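Local coordinates for secreted effector protein sseI (Salmonella enterica subsp. enterica serovar Typhimurium, PDB 4G29) that is a virulence effector that probably acts as a cysteine-dependent enzyme, its catalytic domain belonging to the cysteine protease superfamily with a papain-like fold, at residues F67-F81 with A144-E156. Numbering follows the deposited sequence.
Sequences FIWDKPTEEIPTNHF and AANAYDALPRELE
Phe67 lies between Tyr148 and Pro77: CD2 of Tyr148 sits over the centre of one ring face, 3.5 Å from Phe67 CG, and CG of Pro77 covers the opposite face. The two aromatic rings meet obliquely, their planes 49° apart. At the far end of the ring, Phe67 CZ comes within 3.4 Å of Arg153 NE, over one face of the guanidinium group. Trp69 is also covered on both faces, by Pro77 CB over its centre and by Leu155, whose CD1 is offset toward the rim and whose CB makes a CH-pi contact 3.8 Å from the six-membered-ring centroid.

Two direct hydrogen bonds cross the contact. Arg153 N donates to Glu75 O (3.1 Å, 167°), while Asn79 ND2 reaches Tyr148 O at 2.9 Å, in the carbonyl plane, where the helix ends. A water joins Pro77 O to Asp149 O.

In the second shell, a bend at chi3 (-64°) turns the Arg153 guanidinium back toward Asp149, whose OD1 takes Arg153 NH2 in a salt bridge on one face of the carboxylate and Leu151 N, closing an Asx turn, on the other. Arg153 NH1 makes a second salt bridge, with Glu158.

The loop leaving helix 141-147 thus runs along the 61-69/78-87 hairpin of this papain-like domain's antiparallel sheet, where strand 78-87 carries His80 of a probable Cys42-His80-Asp95 triad, with strand 132-138 beside Phe67 and helix 170-176 packing on Pro72 and Leu155.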
loop_
_atom_site.group_PDB
_atom_site.type_symbol
_atom_site.label_atom_id
_atom_site.label_comp_id
_atom_site.label_asym_id
_atom_site.label_seq_id
_atom_site.Cartn_x
_atom_site.Cartn_y
_atom_site.Cartn_z
ATOM N N PHE A 67 -6.094 4.397 3.085
ATOM C CA PHE A 67 -7.001 4.074 4.177
ATOM C C PHE A 67 -7.889 2.876 3.816
ATOM O O PHE A 67 -8.301 2.712 2.648
ATOM C CB PHE A 67 -7.922 5.219 4.553
ATOM C CG PHE A 67 -7.281 6.327 5.388
ATOM C CD1 PHE A 67 -6.336 6.054 6.430
ATOM C CD2 PHE A 67 -7.703 7.654 5.231
ATOM C CE1 PHE A 67 -5.801 7.078 7.200
ATOM C CE2 PHE A 67 -7.109 8.701 5.999
ATOM C CZ PHE A 67 -6.197 8.370 7.007
ATOM N N ILE A 68 -8.203 2.094 4.858
ATOM C CA ILE A 68 -9.124 0.966 4.780
ATOM C C ILE A 68 -10.187 1.193 5.841
ATOM O O ILE A 68 -9.867 1.299 7.048
ATOM C CB ILE A 68 -8.398 -0.378 5.034
ATOM C CG1 ILE A 68 -7.316 -0.611 3.977
ATOM C CG2 ILE A 68 -9.443 -1.520 5.034
ATOM C CD1 ILE A 68 -6.159 -1.537 4.434
ATOM N N TRP A 69 -11.430 1.375 5.395
ATOM C CA TRP A 69 -12.527 1.702 6.280
ATOM C C TRP A 69 -13.443 0.512 6.275
ATOM O O TRP A 69 -13.826 0.030 5.217
ATOM C CB TRP A 69 -13.351 2.878 5.756
ATOM C CG TRP A 69 -12.721 4.236 5.845
ATOM C CD1 TRP A 69 -11.985 4.846 4.892
ATOM C CD2 TRP A 69 -12.885 5.183 6.900
ATOM N NE1 TRP A 69 -11.622 6.110 5.290
ATOM C CE2 TRP A 69 -12.140 6.342 6.535
ATOM C CE3 TRP A 69 -13.502 5.135 8.155
ATOM C CZ2 TRP A 69 -12.074 7.479 7.349
ATOM C CZ3 TRP A 69 -13.428 6.274 8.965
ATOM C CH2 TRP A 69 -12.711 7.406 8.570
ATOM N N ASP A 70 -13.811 0.057 7.473
ATOM C CA ASP A 70 -14.750 -1.058 7.660
ATOM C C ASP A 70 -16.190 -0.593 7.730
ATOM O O ASP A 70 -17.112 -1.291 7.281
ATOM C CB ASP A 70 -14.441 -1.764 8.970
ATOM C CG ASP A 70 -13.138 -2.523 8.937
ATOM O OD1 ASP A 70 -12.802 -3.087 7.884
ATOM O OD2 ASP A 70 -12.463 -2.583 9.994
ATOM N N LYS A 71 -16.410 0.579 8.316
ATOM C CA LYS A 71 -17.772 1.119 8.503
ATOM C C LYS A 71 -17.741 2.655 8.637
ATOM O O LYS A 71 -16.710 3.198 9.009
ATOM C CB LYS A 71 -18.408 0.492 9.755
ATOM C CG LYS A 71 -17.622 0.651 11.033
ATOM C CD LYS A 71 -18.317 0.022 12.237
ATOM C CE LYS A 71 -17.672 0.506 13.546
ATOM N NZ LYS A 71 -18.198 -0.161 14.784
ATOM N N PRO A 72 -18.872 3.355 8.379
ATOM C CA PRO A 72 -18.865 4.825 8.383
ATOM C C PRO A 72 -18.565 5.463 9.733
ATOM O O PRO A 72 -18.148 6.617 9.782
ATOM C CB PRO A 72 -20.328 5.202 8.015
ATOM C CG PRO A 72 -20.997 3.981 7.676
ATOM C CD PRO A 72 -20.201 2.806 8.058
ATOM N N THR A 73 -18.821 4.724 10.815
ATOM C CA THR A 73 -18.684 5.253 12.170
ATOM C C THR A 73 -17.332 4.934 12.817
ATOM O O THR A 73 -17.117 5.240 13.982
ATOM C CB THR A 73 -19.825 4.732 13.118
ATOM O OG1 THR A 73 -19.755 3.297 13.239
ATOM C CG2 THR A 73 -21.157 5.157 12.591
ATOM N N GLU A 74 -16.444 4.286 12.065
ATOM C CA GLU A 74 -15.136 3.939 12.587
ATOM C C GLU A 74 -14.433 5.203 12.984
ATOM O O GLU A 74 -14.422 6.147 12.230
ATOM C CB GLU A 74 -14.346 3.268 11.481
ATOM C CG GLU A 74 -13.086 2.656 11.918
ATOM C CD GLU A 74 -12.532 1.732 10.856
ATOM O OE1 GLU A 74 -13.000 1.798 9.686
ATOM O OE2 GLU A 74 -11.628 0.950 11.205
ATOM N N GLU A 75 -13.849 5.223 14.172
ATOM C CA GLU A 75 -13.240 6.449 14.672
ATOM C C GLU A 75 -11.893 6.772 14.054
ATOM O O GLU A 75 -11.585 7.942 13.850
ATOM C CB GLU A 75 -13.120 6.368 16.197
ATOM C CG GLU A 75 -14.482 6.424 16.918
ATOM C CD GLU A 75 -14.322 6.667 18.401
ATOM O OE1 GLU A 75 -13.857 7.772 18.794
ATOM O OE2 GLU A 75 -14.617 5.734 19.176
ATOM N N ILE A 76 -11.081 5.741 13.799
ATOM C CA ILE A 76 -9.775 5.883 13.185
ATOM C C ILE A 76 -9.659 4.802 12.109
ATOM O O ILE A 76 -9.623 3.600 12.431
ATOM C CB ILE A 76 -8.579 5.754 14.198
ATOM C CG1 ILE A 76 -8.744 6.743 15.352
ATOM C CG2 ILE A 76 -7.225 5.956 13.426
ATOM C CD1 ILE A 76 -7.604 6.719 16.467
ATOM N N PRO A 77 -9.573 5.206 10.845
ATOM C CA PRO A 77 -9.449 4.174 9.827
ATOM C C PRO A 77 -8.099 3.473 9.906
ATOM O O PRO A 77 -7.181 3.937 10.555
ATOM C CB PRO A 77 -9.464 4.989 8.524
ATOM C CG PRO A 77 -8.840 6.309 8.887
ATOM C CD PRO A 77 -9.525 6.553 10.246
ATOM N N THR A 78 -8.018 2.301 9.316
ATOM C CA THR A 78 -6.737 1.611 9.204
ATOM C C THR A 78 -5.919 2.245 8.090
ATOM O O THR A 78 -6.437 2.481 6.992
ATOM C CB THR A 78 -6.979 0.180 8.949
ATOM O OG1 THR A 78 -7.697 -0.379 10.055
ATOM C CG2 THR A 78 -5.627 -0.576 8.701
ATOM N N ASN A 79 -4.658 2.510 8.370
ATOM C CA ASN A 79 -3.782 3.081 7.352
ATOM C C ASN A 79 -2.799 2.044 6.829
ATOM O O ASN A 79 -2.576 0.948 7.432
ATOM C CB ASN A 79 -3.164 4.416 7.790
ATOM C CG ASN A 79 -2.128 4.263 8.891
ATOM O OD1 ASN A 79 -1.894 3.135 9.353
ATOM N ND2 ASN A 79 -1.472 5.374 9.305
ATOM N N HIS A 80 -2.220 2.348 5.692
ATOM C CA HIS A 80 -1.204 1.523 5.094
ATOM C C HIS A 80 -0.417 2.391 4.091
ATOM O O HIS A 80 -0.881 3.450 3.666
ATOM C CB HIS A 80 -1.817 0.318 4.372
ATOM C CG HIS A 80 -0.819 -0.727 3.967
ATOM N ND1 HIS A 80 0.001 -1.373 4.870
ATOM C CD2 HIS A 80 -0.505 -1.233 2.747
ATOM C CE1 HIS A 80 0.769 -2.225 4.220
ATOM N NE2 HIS A 80 0.496 -2.145 2.925
ATOM N N PHE A 81 0.776 1.938 3.788
ATOM C CA PHE A 81 1.708 2.657 2.898
ATOM C C PHE A 81 2.436 1.726 1.958
ATOM O O PHE A 81 2.913 0.652 2.353
ATOM C CB PHE A 81 2.709 3.503 3.688
ATOM C CG PHE A 81 2.042 4.520 4.575
ATOM C CD1 PHE A 81 1.674 5.739 4.075
ATOM C CD2 PHE A 81 1.795 4.235 5.892
ATOM C CE1 PHE A 81 1.037 6.637 4.853
ATOM C CE2 PHE A 81 1.145 5.177 6.670
ATOM C CZ PHE A 81 0.770 6.335 6.145
ATOM N N ALA A 144 2.934 11.965 2.963
ATOM C CA ALA A 144 2.082 10.789 2.857
ATOM C C ALA A 144 1.648 10.374 4.283
ATOM O O ALA A 144 0.471 10.176 4.545
ATOM C CB ALA A 144 2.811 9.651 2.107
ATOM N N ALA A 145 2.614 10.276 5.194
ATOM C CA ALA A 145 2.350 9.788 6.534
ATOM C C ALA A 145 1.377 10.724 7.275
ATOM O O ALA A 145 0.494 10.279 8.028
ATOM C CB ALA A 145 3.691 9.662 7.283
ATOM N N ASN A 146 1.564 12.027 7.073
ATOM C CA ASN A 146 0.720 13.022 7.719
ATOM C C ASN A 146 -0.708 13.037 7.193
ATOM O O ASN A 146 -1.645 13.153 7.982
ATOM C CB ASN A 146 1.325 14.420 7.614
ATOM C CG ASN A 146 0.381 15.499 8.197
ATOM O OD1 ASN A 146 -0.317 16.220 7.445
ATOM N ND2 ASN A 146 0.283 15.538 9.524
ATOM N N ALA A 147 -0.857 12.855 5.876
ATOM C CA ALA A 147 -2.141 12.910 5.216
ATOM C C ALA A 147 -2.985 11.674 5.539
ATOM O O ALA A 147 -4.204 11.729 5.561
ATOM C CB ALA A 147 -1.945 13.017 3.660
ATOM N N TYR A 148 -2.330 10.547 5.730
ATOM C CA TYR A 148 -2.928 9.250 6.030
ATOM C C TYR A 148 -2.522 8.793 7.414
ATOM O O TYR A 148 -2.045 7.691 7.625
ATOM C CB TYR A 148 -2.613 8.175 4.956
ATOM C CG TYR A 148 -3.445 8.390 3.694
ATOM C CD1 TYR A 148 -3.081 9.356 2.776
ATOM C CD2 TYR A 148 -4.634 7.636 3.479
ATOM C CE1 TYR A 148 -3.914 9.601 1.646
ATOM C CE2 TYR A 148 -5.442 7.844 2.358
ATOM C CZ TYR A 148 -5.071 8.807 1.446
ATOM O OH TYR A 148 -5.905 8.979 0.368
ATOM N N ASP A 149 -2.779 9.656 8.392
ATOM C CA ASP A 149 -2.337 9.405 9.771
ATOM C C ASP A 149 -3.304 8.531 10.576
ATOM O O ASP A 149 -4.298 8.089 10.059
ATOM C CB ASP A 149 -2.035 10.741 10.472
ATOM C CG ASP A 149 -3.278 11.505 10.918
ATOM O OD1 ASP A 149 -4.409 10.997 10.864
ATOM O OD2 ASP A 149 -3.094 12.641 11.402
ATOM N N ALA A 150 -2.948 8.276 11.841
ATOM C CA ALA A 150 -3.729 7.399 12.711
ATOM C C ALA A 150 -4.413 8.180 13.820
ATOM O O ALA A 150 -4.550 7.678 14.926
ATOM C CB ALA A 150 -2.838 6.313 13.298
ATOM N N LEU A 151 -4.856 9.391 13.507
ATOM C CA LEU A 151 -5.646 10.165 14.423
ATOM C C LEU A 151 -7.117 10.164 14.008
ATOM O O LEU A 151 -7.411 9.840 12.850
ATOM C CB LEU A 151 -5.083 11.589 14.525
ATOM C CG LEU A 151 -3.623 11.696 14.997
ATOM C CD1 LEU A 151 -3.254 13.155 15.015
ATOM C CD2 LEU A 151 -3.465 11.054 16.372
ATOM N N PRO A 152 -8.028 10.548 14.929
ATOM C CA PRO A 152 -9.463 10.463 14.612
ATOM C C PRO A 152 -9.860 11.295 13.389
ATOM O O PRO A 152 -9.348 12.435 13.148
ATOM C CB PRO A 152 -10.150 10.963 15.885
ATOM C CG PRO A 152 -9.116 10.878 16.951
ATOM C CD PRO A 152 -7.806 11.018 16.310
ATOM N N ARG A 153 -10.776 10.704 12.617
ATOM C CA ARG A 153 -11.243 11.256 11.386
ATOM C C ARG A 153 -12.699 10.867 11.196
ATOM O O ARG A 153 -13.038 9.736 11.408
ATOM C CB ARG A 153 -10.392 10.574 10.299
ATOM C CG ARG A 153 -10.447 11.124 9.054
ATOM C CD ARG A 153 -9.379 10.538 8.171
ATOM N NE ARG A 153 -8.010 10.800 8.570
ATOM C CZ ARG A 153 -7.155 11.631 7.949
ATOM N NH1 ARG A 153 -7.533 12.334 6.886
ATOM N NH2 ARG A 153 -5.896 11.729 8.401
ATOM N N GLU A 154 -13.530 11.766 10.707
ATOM C CA GLU A 154 -14.921 11.420 10.414
ATOM C C GLU A 154 -15.099 11.244 8.898
ATOM O O GLU A 154 -14.858 12.173 8.136
ATOM C CB GLU A 154 -15.806 12.517 10.936
ATOM C CG GLU A 154 -17.293 12.253 10.711
ATOM C CD GLU A 154 -18.145 13.466 11.025
ATOM O OE1 GLU A 154 -17.825 14.543 10.467
ATOM O OE2 GLU A 154 -19.138 13.321 11.774
ATOM N N LEU A 155 -15.498 10.044 8.474
ATOM C CA LEU A 155 -15.524 9.690 7.045
ATOM C C LEU A 155 -16.446 10.676 6.300
ATOM O O LEU A 155 -16.104 11.225 5.250
ATOM C CB LEU A 155 -15.978 8.236 6.855
ATOM C CG LEU A 155 -16.195 7.790 5.417
ATOM C CD1 LEU A 155 -14.915 7.929 4.581
ATOM C CD2 LEU A 155 -16.699 6.348 5.426
ATOM N N GLU A 156 -17.594 10.918 6.887
ATOM C CA GLU A 156 -18.613 11.738 6.258
ATOM C C GLU A 156 -18.109 13.145 5.914
ATOM O O GLU A 156 -18.642 13.786 5.021
ATOM C CB GLU A 156 -19.838 11.760 7.163
ATOM C CG GLU A 156 -20.888 12.808 6.943
ATOM C CD GLU A 156 -21.729 12.969 8.205
ATOM O OE1 GLU A 156 -22.443 11.998 8.546
ATOM O OE2 GLU A 156 -21.632 14.029 8.880
HETATM O O HOH W 1 -15.988 8.088 10.763
HETATM O O HOH W 2 -18.746 9.215 9.235
HETATM O O HOH W 3 -4.759 5.195 10.426
#